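Local atomic coordinates of phage-related protein (Bordetella bronchiseptica RB50, PDB entry 3BJQ), a protein that probably serves as a capsid-type structural protein of a phage or prophage, although its function has not been established. Residues H20-R25 and G271-E276; A122-C127 and D239-D244; A135-D140 and G305-D310; E176-M181 and E218-V223. One frame throughout, in Å; residues are numbered along the deposited sequence.

Interaction 1: residues H20-R25 and G271-E276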
loop_
_atom_site.group_PDB
_atom_site.type_symbol
_atom_site.label_atom_id
_atom_site.label_comp_id
_atom_site.label_asym_id
_atom_site.label_seq_id
_atom_site.Cartn_x
_atom_site.Cartn_y
_atom_site.Cartn_z
ATOM N N HIS E 20 -15.591 17.798 2.859
ATOM C CA HIS E 20 -16.856 17.635 3.587
ATOM C C HIS E 20 -17.975 18.560 3.057
ATOM O O HIS E 20 -19.093 18.096 2.850
ATOM C CB HIS E 20 -16.647 17.836 5.082
ATOM C CG HIS E 20 -17.920 17.864 5.863
ATOM N ND1 HIS E 20 -18.507 16.721 6.364
ATOM C CD2 HIS E 20 -18.737 18.891 6.207
ATOM C CE1 HIS E 20 -19.623 17.048 6.998
ATOM N NE2 HIS E 20 -19.787 18.358 6.915
ATOM N N ALA E 21 -17.674 19.843 2.829
ATOM C CA ALA E 21 -18.647 20.804 2.294
ATOM C C ALA E 21 -19.186 20.381 0.931
ATOM O O ALA E 21 -20.354 20.629 0.639
ATOM C CB ALA E 21 -18.055 22.235 2.174
ATOM N N ARG E 22 -18.329 19.790 0.091
ATOM C CA ARG E 22 -18.748 19.339 -1.249
ATOM C C ARG E 22 -19.704 18.162 -1.229
ATOM O O ARG E 22 -20.427 17.959 -2.182
ATOM C CB ARG E 22 -17.552 18.948 -2.107
ATOM C CG ARG E 22 -16.642 20.073 -2.411
ATOM C CD ARG E 22 -15.628 19.646 -3.415
ATOM N NE ARG E 22 -14.733 20.751 -3.742
ATOM C CZ ARG E 22 -13.600 21.020 -3.107
ATOM N NH1 ARG E 22 -13.198 20.257 -2.095
ATOM N NH2 ARG E 22 -12.854 22.054 -3.492
ATOM N N GLY E 23 -19.683 17.395 -0.152
ATOM C CA GLY E 23 -20.609 16.282 0.043
ATOM C C GLY E 23 -21.903 16.638 0.752
ATOM O O GLY E 23 -22.752 15.759 0.946
ATOM N N TYR E 24 -22.069 17.924 1.123
ATOM C CA TYR E 24 -23.266 18.410 1.821
ATOM C C TYR E 24 -24.487 18.303 0.923
ATOM O O TYR E 24 -24.458 18.792 -0.194
ATOM C CB TYR E 24 -23.086 19.877 2.232
ATOM C CG TYR E 24 -24.240 20.497 3.016
ATOM C CD1 TYR E 24 -24.254 20.459 4.400
ATOM C CD2 TYR E 24 -25.279 21.162 2.378
ATOM C CE1 TYR E 24 -25.294 21.018 5.126
ATOM C CE2 TYR E 24 -26.338 21.726 3.104
ATOM C CZ TYR E 24 -26.335 21.632 4.478
ATOM O OH TYR E 24 -27.335 22.186 5.223
ATOM N N ARG E 25 -25.537 17.657 1.425
ATOM C CA ARG E 25 -26.782 17.440 0.701
ATOM C C ARG E 25 -27.978 17.906 1.523
ATOM O O ARG E 25 -27.980 17.830 2.739
ATOM C CB ARG E 25 -26.972 15.945 0.396
ATOM C CG ARG E 25 -25.826 15.302 -0.373
ATOM C CD ARG E 25 -25.805 15.783 -1.815
ATOM N NE ARG E 25 -24.732 15.136 -2.573
ATOM C CZ ARG E 25 -23.540 15.666 -2.840
ATOM N NH1 ARG E 25 -23.206 16.894 -2.443
ATOM N NH2 ARG E 25 -22.665 14.950 -3.535
ATOM N N GLY E 271 -14.424 25.108 -7.806
ATOM C CA GLY E 271 -13.829 24.741 -6.527
ATOM C C GLY E 271 -14.720 24.986 -5.330
ATOM O O GLY E 271 -14.505 24.390 -4.277
ATOM N N HIS E 272 -15.734 25.832 -5.476
ATOM C CA HIS E 272 -16.649 26.104 -4.373
ATOM C C HIS E 272 -17.602 24.915 -4.193
ATOM O O HIS E 272 -17.981 24.282 -5.160
ATOM C CB HIS E 272 -17.391 27.413 -4.602
ATOM C CG HIS E 272 -16.516 28.617 -4.490
ATOM N ND1 HIS E 272 -16.977 29.844 -4.072
ATOM C CD2 HIS E 272 -15.184 28.764 -4.673
ATOM C CE1 HIS E 272 -15.983 30.708 -4.058
ATOM N NE2 HIS E 272 -14.882 30.076 -4.417
ATOM N N PRO E 273 -18.010 24.614 -2.954
ATOM C CA PRO E 273 -17.689 25.286 -1.711
ATOM C C PRO E 273 -16.284 25.047 -1.191
ATOM O O PRO E 273 -15.786 23.931 -1.297
ATOM C CB PRO E 273 -18.694 24.675 -0.728
ATOM C CG PRO E 273 -18.948 23.348 -1.265
ATOM C CD PRO E 273 -18.957 23.512 -2.739
ATOM N N LEU E 274 -15.695 26.102 -0.624
ATOM C CA LEU E 274 -14.376 26.057 0.010
ATOM C C LEU E 274 -14.508 26.439 1.480
ATOM O O LEU E 274 -15.283 27.304 1.804
ATOM C CB LEU E 274 -13.415 27.075 -0.623
ATOM C CG LEU E 274 -13.034 27.049 -2.105
ATOM C CD1 LEU E 274 -12.398 28.398 -2.493
ATOM C CD2 LEU E 274 -12.108 25.862 -2.463
ATOM N N VAL E 275 -13.752 25.775 2.347
ATOM C CA VAL E 275 -13.650 26.134 3.759
ATOM C C VAL E 275 -12.189 26.498 4.013
ATOM O O VAL E 275 -11.276 25.758 3.608
ATOM C CB VAL E 275 -14.024 24.978 4.673
ATOM C CG1 VAL E 275 -13.957 25.416 6.111
ATOM C CG2 VAL E 275 -15.438 24.464 4.321
ATOM N N GLU E 276 -11.992 27.638 4.668
ATOM C CA GLU E 276 -10.672 28.147 5.023
ATOM C C GLU E 276 -10.195 27.636 6.384
ATOM O O GLU E 276 -11.007 27.286 7.267
ATOM C CB GLU E 276 -10.702 29.677 5.076
ATOM C CG GLU E 276 -11.086 30.326 3.752
ATOM C CD GLU E 276 -11.381 31.833 3.870
ATOM O OE1 GLU E 276 -10.704 32.523 4.684
ATOM O OE2 GLU E 276 -12.302 32.309 3.143
#
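The guanidinium group of Arg22 reaches back over the loop at Pro273. The carbonyl oxygen of Pro273 lies over one of its faces, displaced toward the rim, while the oxygen of Gly271 approaches from an oblique direction. There NH2 of Arg22 gives a weak hydrogen bond to O of Gly271, 3.0 Å long and bent to 130° at the hydrogen. Arginine suits this place because its long chain, extended from CG to NE, carries the charge beyond the apolar part of the contact, and its end also passes CD2 of Leu274.

Pro273 forms that apolar part. Its ring packs on the end of helix 15-22, with CG 3.6 Å from O of Ala21 and 3.7 Å from CB of Ala21. A small alanine lets the proline ring come this close. The same methyl also meets CG2 of Val275 at 4.1 Å, and Leu116 of helix 105-131 packs against the same residue. The cis peptide bond between His272 and Pro273 kinks the chain, and Gly271, two residues before the proline, has a positive phi (95°) at which a CB would jam against the preceding carbonyl oxygen.

Ser18 OG of helix 15-22 accepts from N of Val275, tying the helix to the strand. The C-terminal end of helix 15-22 thus packs on a cis-proline loop leading into strand 274-281 of a mixed beta sheet.

Interaction 2: residues A122-C127 and D239-D244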
loop_
_atom_site.group_PDB
_atom_site.type_symbol
_atom_site.label_atom_id
_atom_site.label_comp_id
_atom_site.label_asym_id
_atom_site.label_seq_id
_atom_site.Cartn_x
_atom_site.Cartn_y
_atom_site.Cartn_z
ATOM N N ALA E 122 -31.007 30.094 0.660
ATOM C CA ALA E 122 -30.955 31.285 -0.196
ATOM C C ALA E 122 -30.962 30.865 -1.669
ATOM O O ALA E 122 -31.638 31.471 -2.499
ATOM C CB ALA E 122 -29.727 32.099 0.101
ATOM N N HIS E 123 -30.218 29.811 -1.985
ATOM C CA HIS E 123 -30.203 29.254 -3.353
ATOM C C HIS E 123 -31.588 28.767 -3.781
ATOM O O HIS E 123 -32.028 29.003 -4.893
ATOM C CB HIS E 123 -29.188 28.120 -3.432
ATOM C CG HIS E 123 -29.139 27.456 -4.755
ATOM N ND1 HIS E 123 -29.812 26.276 -5.013
ATOM C CD2 HIS E 123 -28.541 27.812 -5.912
ATOM C CE1 HIS E 123 -29.609 25.923 -6.267
ATOM N NE2 HIS E 123 -28.839 26.832 -6.837
ATOM N N GLU E 124 -32.259 28.065 -2.877
ATOM C CA GLU E 124 -33.599 27.581 -3.116
ATOM C C GLU E 124 -34.546 28.729 -3.493
ATOM O O GLU E 124 -35.348 28.627 -4.423
ATOM C CB GLU E 124 -34.144 26.866 -1.865
ATOM C CG GLU E 124 -35.473 26.103 -2.126
ATOM C CD GLU E 124 -35.261 24.725 -2.830
ATOM O OE1 GLU E 124 -34.144 24.467 -3.319
ATOM O OE2 GLU E 124 -36.211 23.891 -2.878
ATOM N N HIS E 125 -34.458 29.819 -2.752
ATOM C CA HIS E 125 -35.303 30.968 -3.011
ATOM C C HIS E 125 -34.969 31.663 -4.353
ATOM O O HIS E 125 -35.862 32.068 -5.104
ATOM C CB HIS E 125 -35.190 31.957 -1.851
ATOM C CG HIS E 125 -36.149 33.100 -1.972
ATOM N ND1 HIS E 125 -35.910 34.189 -2.785
ATOM C CD2 HIS E 125 -37.379 33.292 -1.436
ATOM C CE1 HIS E 125 -36.939 35.019 -2.719
ATOM N NE2 HIS E 125 -37.846 34.495 -1.912
ATOM N N GLU E 126 -33.685 31.797 -4.668
ATOM C CA GLU E 126 -33.294 32.399 -5.949
ATOM C C GLU E 126 -33.695 31.555 -7.158
ATOM O O GLU E 126 -33.989 32.078 -8.214
ATOM C CB GLU E 126 -31.807 32.734 -6.000
ATOM C CG GLU E 126 -31.580 34.239 -5.913
ATOM C CD GLU E 126 -32.508 35.012 -6.895
ATOM O OE1 GLU E 126 -32.570 34.637 -8.096
ATOM O OE2 GLU E 126 -33.204 35.958 -6.451
ATOM N N CYS E 127 -33.688 30.247 -6.995
ATOM C CA CYS E 127 -34.131 29.361 -8.044
ATOM C C CYS E 127 -35.636 29.530 -8.311
ATOM O O CYS E 127 -36.067 29.647 -9.464
ATOM C CB CYS E 127 -33.832 27.922 -7.662
ATOM S SG CYS E 127 -32.077 27.500 -7.750
ATOM N N ASP E 239 -44.673 29.395 1.145
ATOM C CA ASP E 239 -44.084 28.336 0.319
ATOM C C ASP E 239 -43.159 28.946 -0.714
ATOM O O ASP E 239 -43.593 29.784 -1.506
ATOM C CB ASP E 239 -45.161 27.536 -0.423
ATOM C CG ASP E 239 -46.110 26.789 0.511
ATOM O OD1 ASP E 239 -45.797 26.635 1.684
ATOM O OD2 ASP E 239 -47.181 26.341 0.069
ATOM N N VAL E 240 -41.909 28.484 -0.746
ATOM C CA VAL E 240 -40.911 29.010 -1.670
ATOM C C VAL E 240 -41.370 28.771 -3.139
ATOM O O VAL E 240 -41.160 29.600 -4.012
ATOM C CB VAL E 240 -39.518 28.376 -1.377
ATOM C CG1 VAL E 240 -38.470 28.793 -2.417
ATOM C CG2 VAL E 240 -39.055 28.708 0.048
ATOM N N TRP E 241 -41.986 27.615 -3.398
ATOM C CA TRP E 241 -42.393 27.253 -4.761
ATOM C C TRP E 241 -43.864 27.593 -5.039
ATOM O O TRP E 241 -44.454 27.128 -6.036
ATOM C CB TRP E 241 -42.084 25.769 -5.012
ATOM C CG TRP E 241 -40.647 25.544 -4.936
ATOM C CD1 TRP E 241 -39.949 25.167 -3.838
ATOM C CD2 TRP E 241 -39.685 25.732 -5.983
ATOM N NE1 TRP E 241 -38.615 25.131 -4.119
ATOM C CE2 TRP E 241 -38.417 25.457 -5.433
ATOM C CE3 TRP E 241 -39.770 26.111 -7.333
ATOM C CZ2 TRP E 241 -37.233 25.509 -6.188
ATOM C CZ3 TRP E 241 -38.596 26.165 -8.088
ATOM C CH2 TRP E 241 -37.345 25.874 -7.513
ATOM N N GLY E 242 -44.437 28.420 -4.161
ATOM C CA GLY E 242 -45.761 28.965 -4.325
ATOM C C GLY E 242 -46.812 27.914 -4.575
ATOM O O GLY E 242 -46.677 26.778 -4.100
ATOM N N PRO E 243 -47.884 28.285 -5.295
ATOM C CA PRO E 243 -48.929 27.335 -5.654
ATOM C C PRO E 243 -48.742 26.781 -7.070
ATOM O O PRO E 243 -49.682 26.264 -7.664
ATOM C CB PRO E 243 -50.183 28.206 -5.576
ATOM C CG PRO E 243 -49.714 29.545 -6.044
ATOM C CD PRO E 243 -48.225 29.637 -5.776
ATOM N N ASP E 244 -47.512 26.828 -7.577
ATOM C CA ASP E 244 -47.264 26.581 -8.987
ATOM C C ASP E 244 -46.845 25.169 -9.362
ATOM O O ASP E 244 -46.555 24.329 -8.517
ATOM C CB ASP E 244 -46.203 27.555 -9.490
ATOM C CG ASP E 244 -46.609 29.008 -9.332
ATOM O OD1 ASP E 244 -47.820 29.315 -9.183
ATOM O OD2 ASP E 244 -45.703 29.856 -9.399
#
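Atom OE2 of Glu124 is gripped from two directions: NE1 of Trp241 donates to it over 3.0 Å with an angle of 153° at the hydrogen, and the backbone N of Ile30 donates as well. The indole meets the oxygen almost in its own ring plane but comes from above the carboxylate plane, the two planes standing 83° apart. OE1 takes the amide of Gly31, so two backbone N-H groups and the indole surround one buried acid and would probably favour its charged form. The bend at chi2 (79°), after a CG that stands opposite the backbone N, turns the carboxylate toward this cluster.

Trp241 belongs to the loop 239-244, which leads from strand 237-239 to strand 245-248 of the mixed six-stranded sheet. Two overlapping reversals shape it, a type I beta turn from Asp239 to Gly242 and a type II' turn from Trp241 to Asp244. Glycine suits position 242, the second of the type II' turn, where phi is positive.

Beside the polar cluster, branched Val240 sets a methyl, CG1, against the backbone of helix 105-131, 3.7 Å from O of Glu124. Tryptophan pairs its N-H for the acid with a broad apolar ring, whose CH2 reaches CB of Cys127 at 4.1 Å.

Interaction 3: residues A135-D140 and G305-D310; sequences AKYNAD and GYLIED
CB of Leu307 lies over one face of the Tyr137 ring in a CH-pi contact, 4.2 Å from the centroid and 18° off the ring normal, displaced toward CE2 and CD2. CD2 of Leu307 follows the same rim, 4.0 Å from CE2 of Tyr137, and the two side chains cross at about a right angle. With CG opposite its own carbonyl carbon (chi1 -61°), Tyr137 presents its ring to the strand. A broad ring suits this place, because it can cover both the leucine and the neighbouring backbone.

Contact between ring and backbone is the second kind. CE1 of Tyr137 approaches C of Gly305 at 3.9 Å, a closeness that a glycine permits, having no CB turned to the ring.

No hydrogen bond joins the two segments; the carbonyl oxygen of Asp140 meets the edge of the Tyr306 ring, near its plane, 3.3 Å from CE2 of Tyr306. The hydroxyl of Tyr137 hydrogen-bonds to O of Ala131, at the end of helix 105-131.

Thus the loop 135-140, on its way from that helix into strand 142-144, packs against strand 305-309 through Tyr137. Tyr306 points to the other side of the sheet, against helix 158-173, and strand 305-309 runs between strands 142-144 and 245-248.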
loop_
_atom_site.group_PDB
_atom_site.type_symbol
_atom_site.label_atom_id
_atom_site.label_comp_id
_atom_site.label_asym_id
_atom_site.label_seq_id
_atom_site.Cartn_x
_atom_site.Cartn_y
_atom_site.Cartn_z
ATOM N N ALA E 135 -42.661 36.440 -16.401
ATOM C CA ALA E 135 -42.033 37.381 -17.324
ATOM C C ALA E 135 -40.878 36.759 -18.128
ATOM O O ALA E 135 -40.481 37.290 -19.152
ATOM C CB ALA E 135 -41.528 38.595 -16.564
ATOM N N LYS E 136 -40.355 35.627 -17.680
ATOM C CA LYS E 136 -39.214 34.996 -18.344
ATOM C C LYS E 136 -39.665 34.042 -19.427
ATOM O O LYS E 136 -38.839 33.466 -20.117
ATOM C CB LYS E 136 -38.379 34.205 -17.339
ATOM C CG LYS E 136 -38.130 34.949 -16.024
ATOM C CD LYS E 136 -36.976 35.873 -16.097
ATOM C CE LYS E 136 -35.713 35.246 -15.553
ATOM N NZ LYS E 136 -34.589 36.193 -15.834
ATOM N N TYR E 137 -40.970 33.857 -19.580
ATOM C CA TYR E 137 -41.484 32.898 -20.544
ATOM C C TYR E 137 -42.278 33.597 -21.621
ATOM O O TYR E 137 -42.898 34.625 -21.359
ATOM C CB TYR E 137 -42.379 31.903 -19.819
ATOM C CG TYR E 137 -41.652 31.121 -18.761
ATOM C CD1 TYR E 137 -40.985 29.938 -19.081
ATOM C CD2 TYR E 137 -41.594 31.578 -17.451
ATOM C CE1 TYR E 137 -40.303 29.228 -18.131
ATOM C CE2 TYR E 137 -40.909 30.866 -16.481
ATOM C CZ TYR E 137 -40.270 29.688 -16.830
ATOM O OH TYR E 137 -39.592 28.957 -15.894
ATOM N N ASN E 138 -42.278 33.022 -22.823
ATOM C CA ASN E 138 -43.158 33.494 -23.885
ATOM C C ASN E 138 -44.541 32.868 -23.652
ATOM O O ASN E 138 -44.655 31.927 -22.883
ATOM C CB ASN E 138 -42.539 33.258 -25.281
ATOM C CG ASN E 138 -42.638 31.833 -25.759
ATOM O OD1 ASN E 138 -43.471 31.062 -25.298
ATOM N ND2 ASN E 138 -41.793 31.481 -26.732
ATOM N N ALA E 139 -45.577 33.412 -24.290
ATOM C CA ALA E 139 -46.968 33.029 -24.044
ATOM C C ALA E 139 -47.252 31.560 -24.305
ATOM O O ALA E 139 -48.137 31.006 -23.658
ATOM C CB ALA E 139 -47.930 33.920 -24.881
ATOM N N ASP E 140 -46.527 30.929 -25.233
ATOM C CA ASP E 140 -46.704 29.497 -25.497
ATOM C C ASP E 140 -46.054 28.603 -24.431
ATOM O O ASP E 140 -46.244 27.384 -24.452
ATOM C CB ASP E 140 -46.129 29.119 -26.873
ATOM C CG ASP E 140 -46.905 29.733 -28.041
ATOM O OD1 ASP E 140 -47.783 30.602 -27.832
ATOM O OD2 ASP E 140 -46.623 29.333 -29.193
ATOM N N GLY E 305 -38.424 25.132 -20.736
ATOM C CA GLY E 305 -39.239 25.283 -19.540
ATOM C C GLY E 305 -40.674 25.686 -19.835
ATOM O O GLY E 305 -40.999 26.208 -20.916
ATOM N N TYR E 306 -41.543 25.430 -18.866
ATOM C CA TYR E 306 -42.955 25.749 -18.986
ATOM C C TYR E 306 -43.542 26.019 -17.596
ATOM O O TYR E 306 -43.419 25.187 -16.711
ATOM C CB TYR E 306 -43.673 24.583 -19.659
ATOM C CG TYR E 306 -45.109 24.879 -20.067
ATOM C CD1 TYR E 306 -46.143 24.808 -19.137
ATOM C CD2 TYR E 306 -45.428 25.199 -21.380
ATOM C CE1 TYR E 306 -47.437 25.070 -19.495
ATOM C CE2 TYR E 306 -46.726 25.454 -21.757
ATOM C CZ TYR E 306 -47.734 25.386 -20.808
ATOM O OH TYR E 306 -49.035 25.635 -21.147
ATOM N N LEU E 307 -44.187 27.166 -17.420
ATOM C CA LEU E 307 -44.769 27.531 -16.141
ATOM C C LEU E 307 -46.307 27.462 -16.122
ATOM O O LEU E 307 -46.982 28.051 -16.983
ATOM C CB LEU E 307 -44.322 28.937 -15.792
ATOM C CG LEU E 307 -44.819 29.546 -14.479
ATOM C CD1 LEU E 307 -44.333 28.755 -13.244
ATOM C CD2 LEU E 307 -44.390 30.993 -14.469
ATOM N N ILE E 308 -46.845 26.759 -15.123
ATOM C CA ILE E 308 -48.289 26.669 -14.884
ATOM C C ILE E 308 -48.549 27.374 -13.556
ATOM O O ILE E 308 -48.438 26.764 -12.501
ATOM C CB ILE E 308 -48.760 25.198 -14.774
ATOM C CG1 ILE E 308 -48.476 24.433 -16.060
ATOM C CG2 ILE E 308 -50.263 25.114 -14.452
ATOM C CD1 ILE E 308 -48.754 22.936 -15.942
ATOM N N GLU E 309 -48.914 28.654 -13.609
ATOM C CA GLU E 309 -49.141 29.420 -12.386
ATOM C C GLU E 309 -50.477 29.093 -11.709
ATOM O O GLU E 309 -51.486 28.869 -12.376
ATOM C CB GLU E 309 -49.172 30.919 -12.662
ATOM C CG GLU E 309 -47.957 31.557 -13.237
ATOM C CD GLU E 309 -48.128 33.076 -13.295
ATOM O OE1 GLU E 309 -47.953 33.724 -12.235
ATOM O OE2 GLU E 309 -48.453 33.606 -14.388
ATOM N N ASP E 310 -50.458 29.105 -10.377
ATOM C CA ASP E 310 -51.656 29.024 -9.530
ATOM C C ASP E 310 -52.433 27.707 -9.508
ATOM O O ASP E 310 -53.574 27.666 -9.034
ATOM C CB ASP E 310 -52.563 30.223 -9.809
ATOM C CG ASP E 310 -51.860 31.546 -9.509
ATOM O OD1 ASP E 310 -50.862 31.507 -8.754
ATOM O OD2 ASP E 310 -52.296 32.593 -10.035
#

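Interaction 4: residues E176-M181 and E218-V223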
loop_
_atom_site.group_PDB
_atom_site.type_symbol
_atom_site.label_atom_id
_atom_site.label_comp_id
_atom_site.label_asym_id
_atom_site.label_seq_id
_atom_site.Cartn_x
_atom_site.Cartn_y
_atom_site.Cartn_z
ATOM N N GLU E 176 -38.119 15.441 -24.832
ATOM C CA GLU E 176 -39.177 15.410 -23.819
ATOM C C GLU E 176 -38.658 16.102 -22.574
ATOM O O GLU E 176 -37.480 15.932 -22.227
ATOM C CB GLU E 176 -39.552 13.959 -23.451
ATOM C CG GLU E 176 -40.167 13.137 -24.605
ATOM C CD GLU E 176 -41.571 13.614 -25.045
ATOM O OE1 GLU E 176 -42.424 13.933 -24.178
ATOM O OE2 GLU E 176 -41.814 13.661 -26.271
ATOM N N PRO E 177 -39.518 16.891 -21.904
ATOM C CA PRO E 177 -39.095 17.400 -20.604
ATOM C C PRO E 177 -38.911 16.220 -19.657
ATOM O O PRO E 177 -39.613 15.222 -19.792
ATOM C CB PRO E 177 -40.261 18.290 -20.171
ATOM C CG PRO E 177 -41.409 17.853 -20.945
ATOM C CD PRO E 177 -40.876 17.338 -22.252
ATOM N N ASN E 178 -37.952 16.320 -18.743
ATOM C CA ASN E 178 -37.653 15.229 -17.818
ATOM C C ASN E 178 -37.757 15.599 -16.342
ATOM O O ASN E 178 -37.454 14.770 -15.471
ATOM C CB ASN E 178 -36.266 14.650 -18.124
ATOM C CG ASN E 178 -35.183 15.688 -18.065
ATOM O OD1 ASN E 178 -35.447 16.860 -17.797
ATOM N ND2 ASN E 178 -33.954 15.267 -18.306
ATOM N N ARG E 179 -38.187 16.827 -16.067
ATOM C CA ARG E 179 -38.366 17.295 -14.711
ATOM C C ARG E 179 -39.731 17.914 -14.568
ATOM O O ARG E 179 -40.059 18.818 -15.317
ATOM C CB ARG E 179 -37.398 18.412 -14.362
ATOM C CG ARG E 179 -35.990 18.041 -14.303
ATOM C CD ARG E 179 -35.623 17.253 -13.063
ATOM N NE ARG E 179 -34.195 16.998 -13.162
ATOM C CZ ARG E 179 -33.667 16.037 -13.907
ATOM N NH1 ARG E 179 -34.447 15.197 -14.568
ATOM N NH2 ARG E 179 -32.356 15.902 -13.965
ATOM N N LEU E 180 -40.505 17.452 -13.595
ATOM C CA LEU E 180 -41.778 18.109 -13.265
ATOM C C LEU E 180 -41.689 18.527 -11.808
ATOM O O LEU E 180 -41.425 17.692 -10.957
ATOM C CB LEU E 180 -42.979 17.184 -13.541
ATOM C CG LEU E 180 -44.391 17.815 -13.572
ATOM C CD1 LEU E 180 -45.297 17.064 -14.537
ATOM C CD2 LEU E 180 -44.985 17.819 -12.208
HETATM N N MSE E 181 -41.846 19.832 -11.548
HETATM C CA MSE E 181 -41.883 20.382 -10.213
HETATM C C MSE E 181 -43.345 20.619 -9.797
HETATM O O MSE E 181 -44.035 21.441 -10.385
HETATM C CB MSE E 181 -41.134 21.729 -10.175
HETATM C CG MSE E 181 -40.792 22.261 -8.801
HETATM SE SE MSE E 181 -42.232 22.927 -7.700
HETATM C CE MSE E 181 -42.911 24.300 -8.835
ATOM N N GLU E 218 -45.701 10.307 -17.701
ATOM C CA GLU E 218 -44.497 9.920 -18.429
ATOM C C GLU E 218 -43.418 10.986 -18.374
ATOM O O GLU E 218 -42.909 11.427 -19.408
ATOM C CB GLU E 218 -44.826 9.553 -19.881
ATOM C CG GLU E 218 -45.751 8.346 -20.001
ATOM C CD GLU E 218 -46.145 8.032 -21.441
ATOM O OE1 GLU E 218 -45.725 8.767 -22.377
ATOM O OE2 GLU E 218 -46.888 7.035 -21.634
ATOM N N VAL E 219 -43.109 11.409 -17.150
ATOM C CA VAL E 219 -42.003 12.294 -16.883
ATOM C C VAL E 219 -41.000 11.513 -16.047
ATOM O O VAL E 219 -41.364 10.862 -15.050
ATOM C CB VAL E 219 -42.410 13.583 -16.127
ATOM C CG1 VAL E 219 -43.286 14.490 -17.020
ATOM C CG2 VAL E 219 -43.118 13.245 -14.818
ATOM N N GLU E 220 -39.736 11.622 -16.437
ATOM C CA GLU E 220 -38.639 10.946 -15.766
ATOM C C GLU E 220 -38.603 11.151 -14.253
ATOM O O GLU E 220 -38.439 10.206 -13.496
ATOM C CB GLU E 220 -37.321 11.436 -16.349
ATOM C CG GLU E 220 -36.098 10.682 -15.888
ATOM C CD GLU E 220 -34.858 11.147 -16.623
ATOM O OE1 GLU E 220 -34.552 10.551 -17.682
ATOM O OE2 GLU E 220 -34.230 12.130 -16.172
ATOM N N GLU E 221 -38.723 12.391 -13.818
ATOM C CA GLU E 221 -38.584 12.691 -12.416
ATOM C C GLU E 221 -39.547 13.791 -12.006
ATOM O O GLU E 221 -39.681 14.791 -12.702
ATOM C CB GLU E 221 -37.146 13.113 -12.149
ATOM C CG GLU E 221 -36.835 13.376 -10.674
ATOM C CD GLU E 221 -35.346 13.424 -10.390
ATOM O OE1 GLU E 221 -34.552 13.486 -11.357
ATOM O OE2 GLU E 221 -34.978 13.412 -9.192
ATOM N N ILE E 222 -40.224 13.578 -10.883
ATOM C CA ILE E 222 -41.104 14.578 -10.288
ATOM C C ILE E 222 -40.436 15.014 -9.006
ATOM O O ILE E 222 -40.062 14.162 -8.195
ATOM C CB ILE E 222 -42.522 13.995 -9.978
ATOM C CG1 ILE E 222 -43.220 13.593 -11.271
ATOM C CG2 ILE E 222 -43.393 15.024 -9.156
ATOM C CD1 ILE E 222 -44.680 13.106 -11.101
ATOM N N VAL E 223 -40.249 16.319 -8.836
ATOM C CA VAL E 223 -39.684 16.879 -7.611
ATOM C C VAL E 223 -40.753 17.751 -6.956
ATOM O O VAL E 223 -41.547 18.384 -7.648
ATOM C CB VAL E 223 -38.345 17.614 -7.884
ATOM C CG1 VAL E 223 -37.330 16.639 -8.495
ATOM C CG2 VAL E 223 -38.527 18.827 -8.774
HETATM O O HOH W 1 -39.268 12.714 -19.378
#
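Strands 179-181 and 221-223 run parallel, 24° apart in direction, with N of Leu180 bonded to O of Glu221 (2.9 Å) and N of Val223 to O of Leu180 (2.8 Å). Before them, a water takes a bond from N of Glu220 and gives one to O of Pro177.

Arg179 holds together the charged side. NH1 of Arg179 makes a weak, in-plane salt bridge to OE2 of Glu220 at 3.5 Å, while OE1 of Glu221 lies over a face of the guanidinium, a long 3.6 Å from NH1, an attraction of charges alone. The bend at chi2 (-75°) turns the guanidinium toward the neighbouring strand, where NH1 meets both glutamates and also donates to O of Asn178. Asp252 and Lys33 complete the network, at NH2 of Arg179 and OE2 of Glu221. On the opposite face the apolar, branched Leu180 packs its CD1 on CG1 of Val219 (4.1 Å). Farther along the face of Arg179, the side chains of selenomethionine Met181 and Val223 cross at about a right angle, CG touching CG2.

Asn178 and Arg179 together face Gly248 as a classic beta bulge. The strands form the parallel pair of a beta-alpha-beta crossover, joined through helices that include 210-217.

Along the chain, interactions 2 and 4 both fall inside the loop closed by interaction 1, and interaction 4 also falls inside those of interactions 2 and 3; interaction 3 alternates with 1 and 2. Interaction 1 lies apart, its centre about 34 Å from that of interaction 3 across the chain's centre, at another sheet. Interactions 3 and 4, with centres about 16 Å apart, share the six-stranded sheet. Interaction 2 touches both: Asp244 OD1 probably accepts from N of Asp310, and Trp241 packs on Met181. Helix 105-131 packs on interaction 1, supplies one segment of interaction 2 and leads toward the loop of interaction 3, so it links the two sheet regions of the subunit.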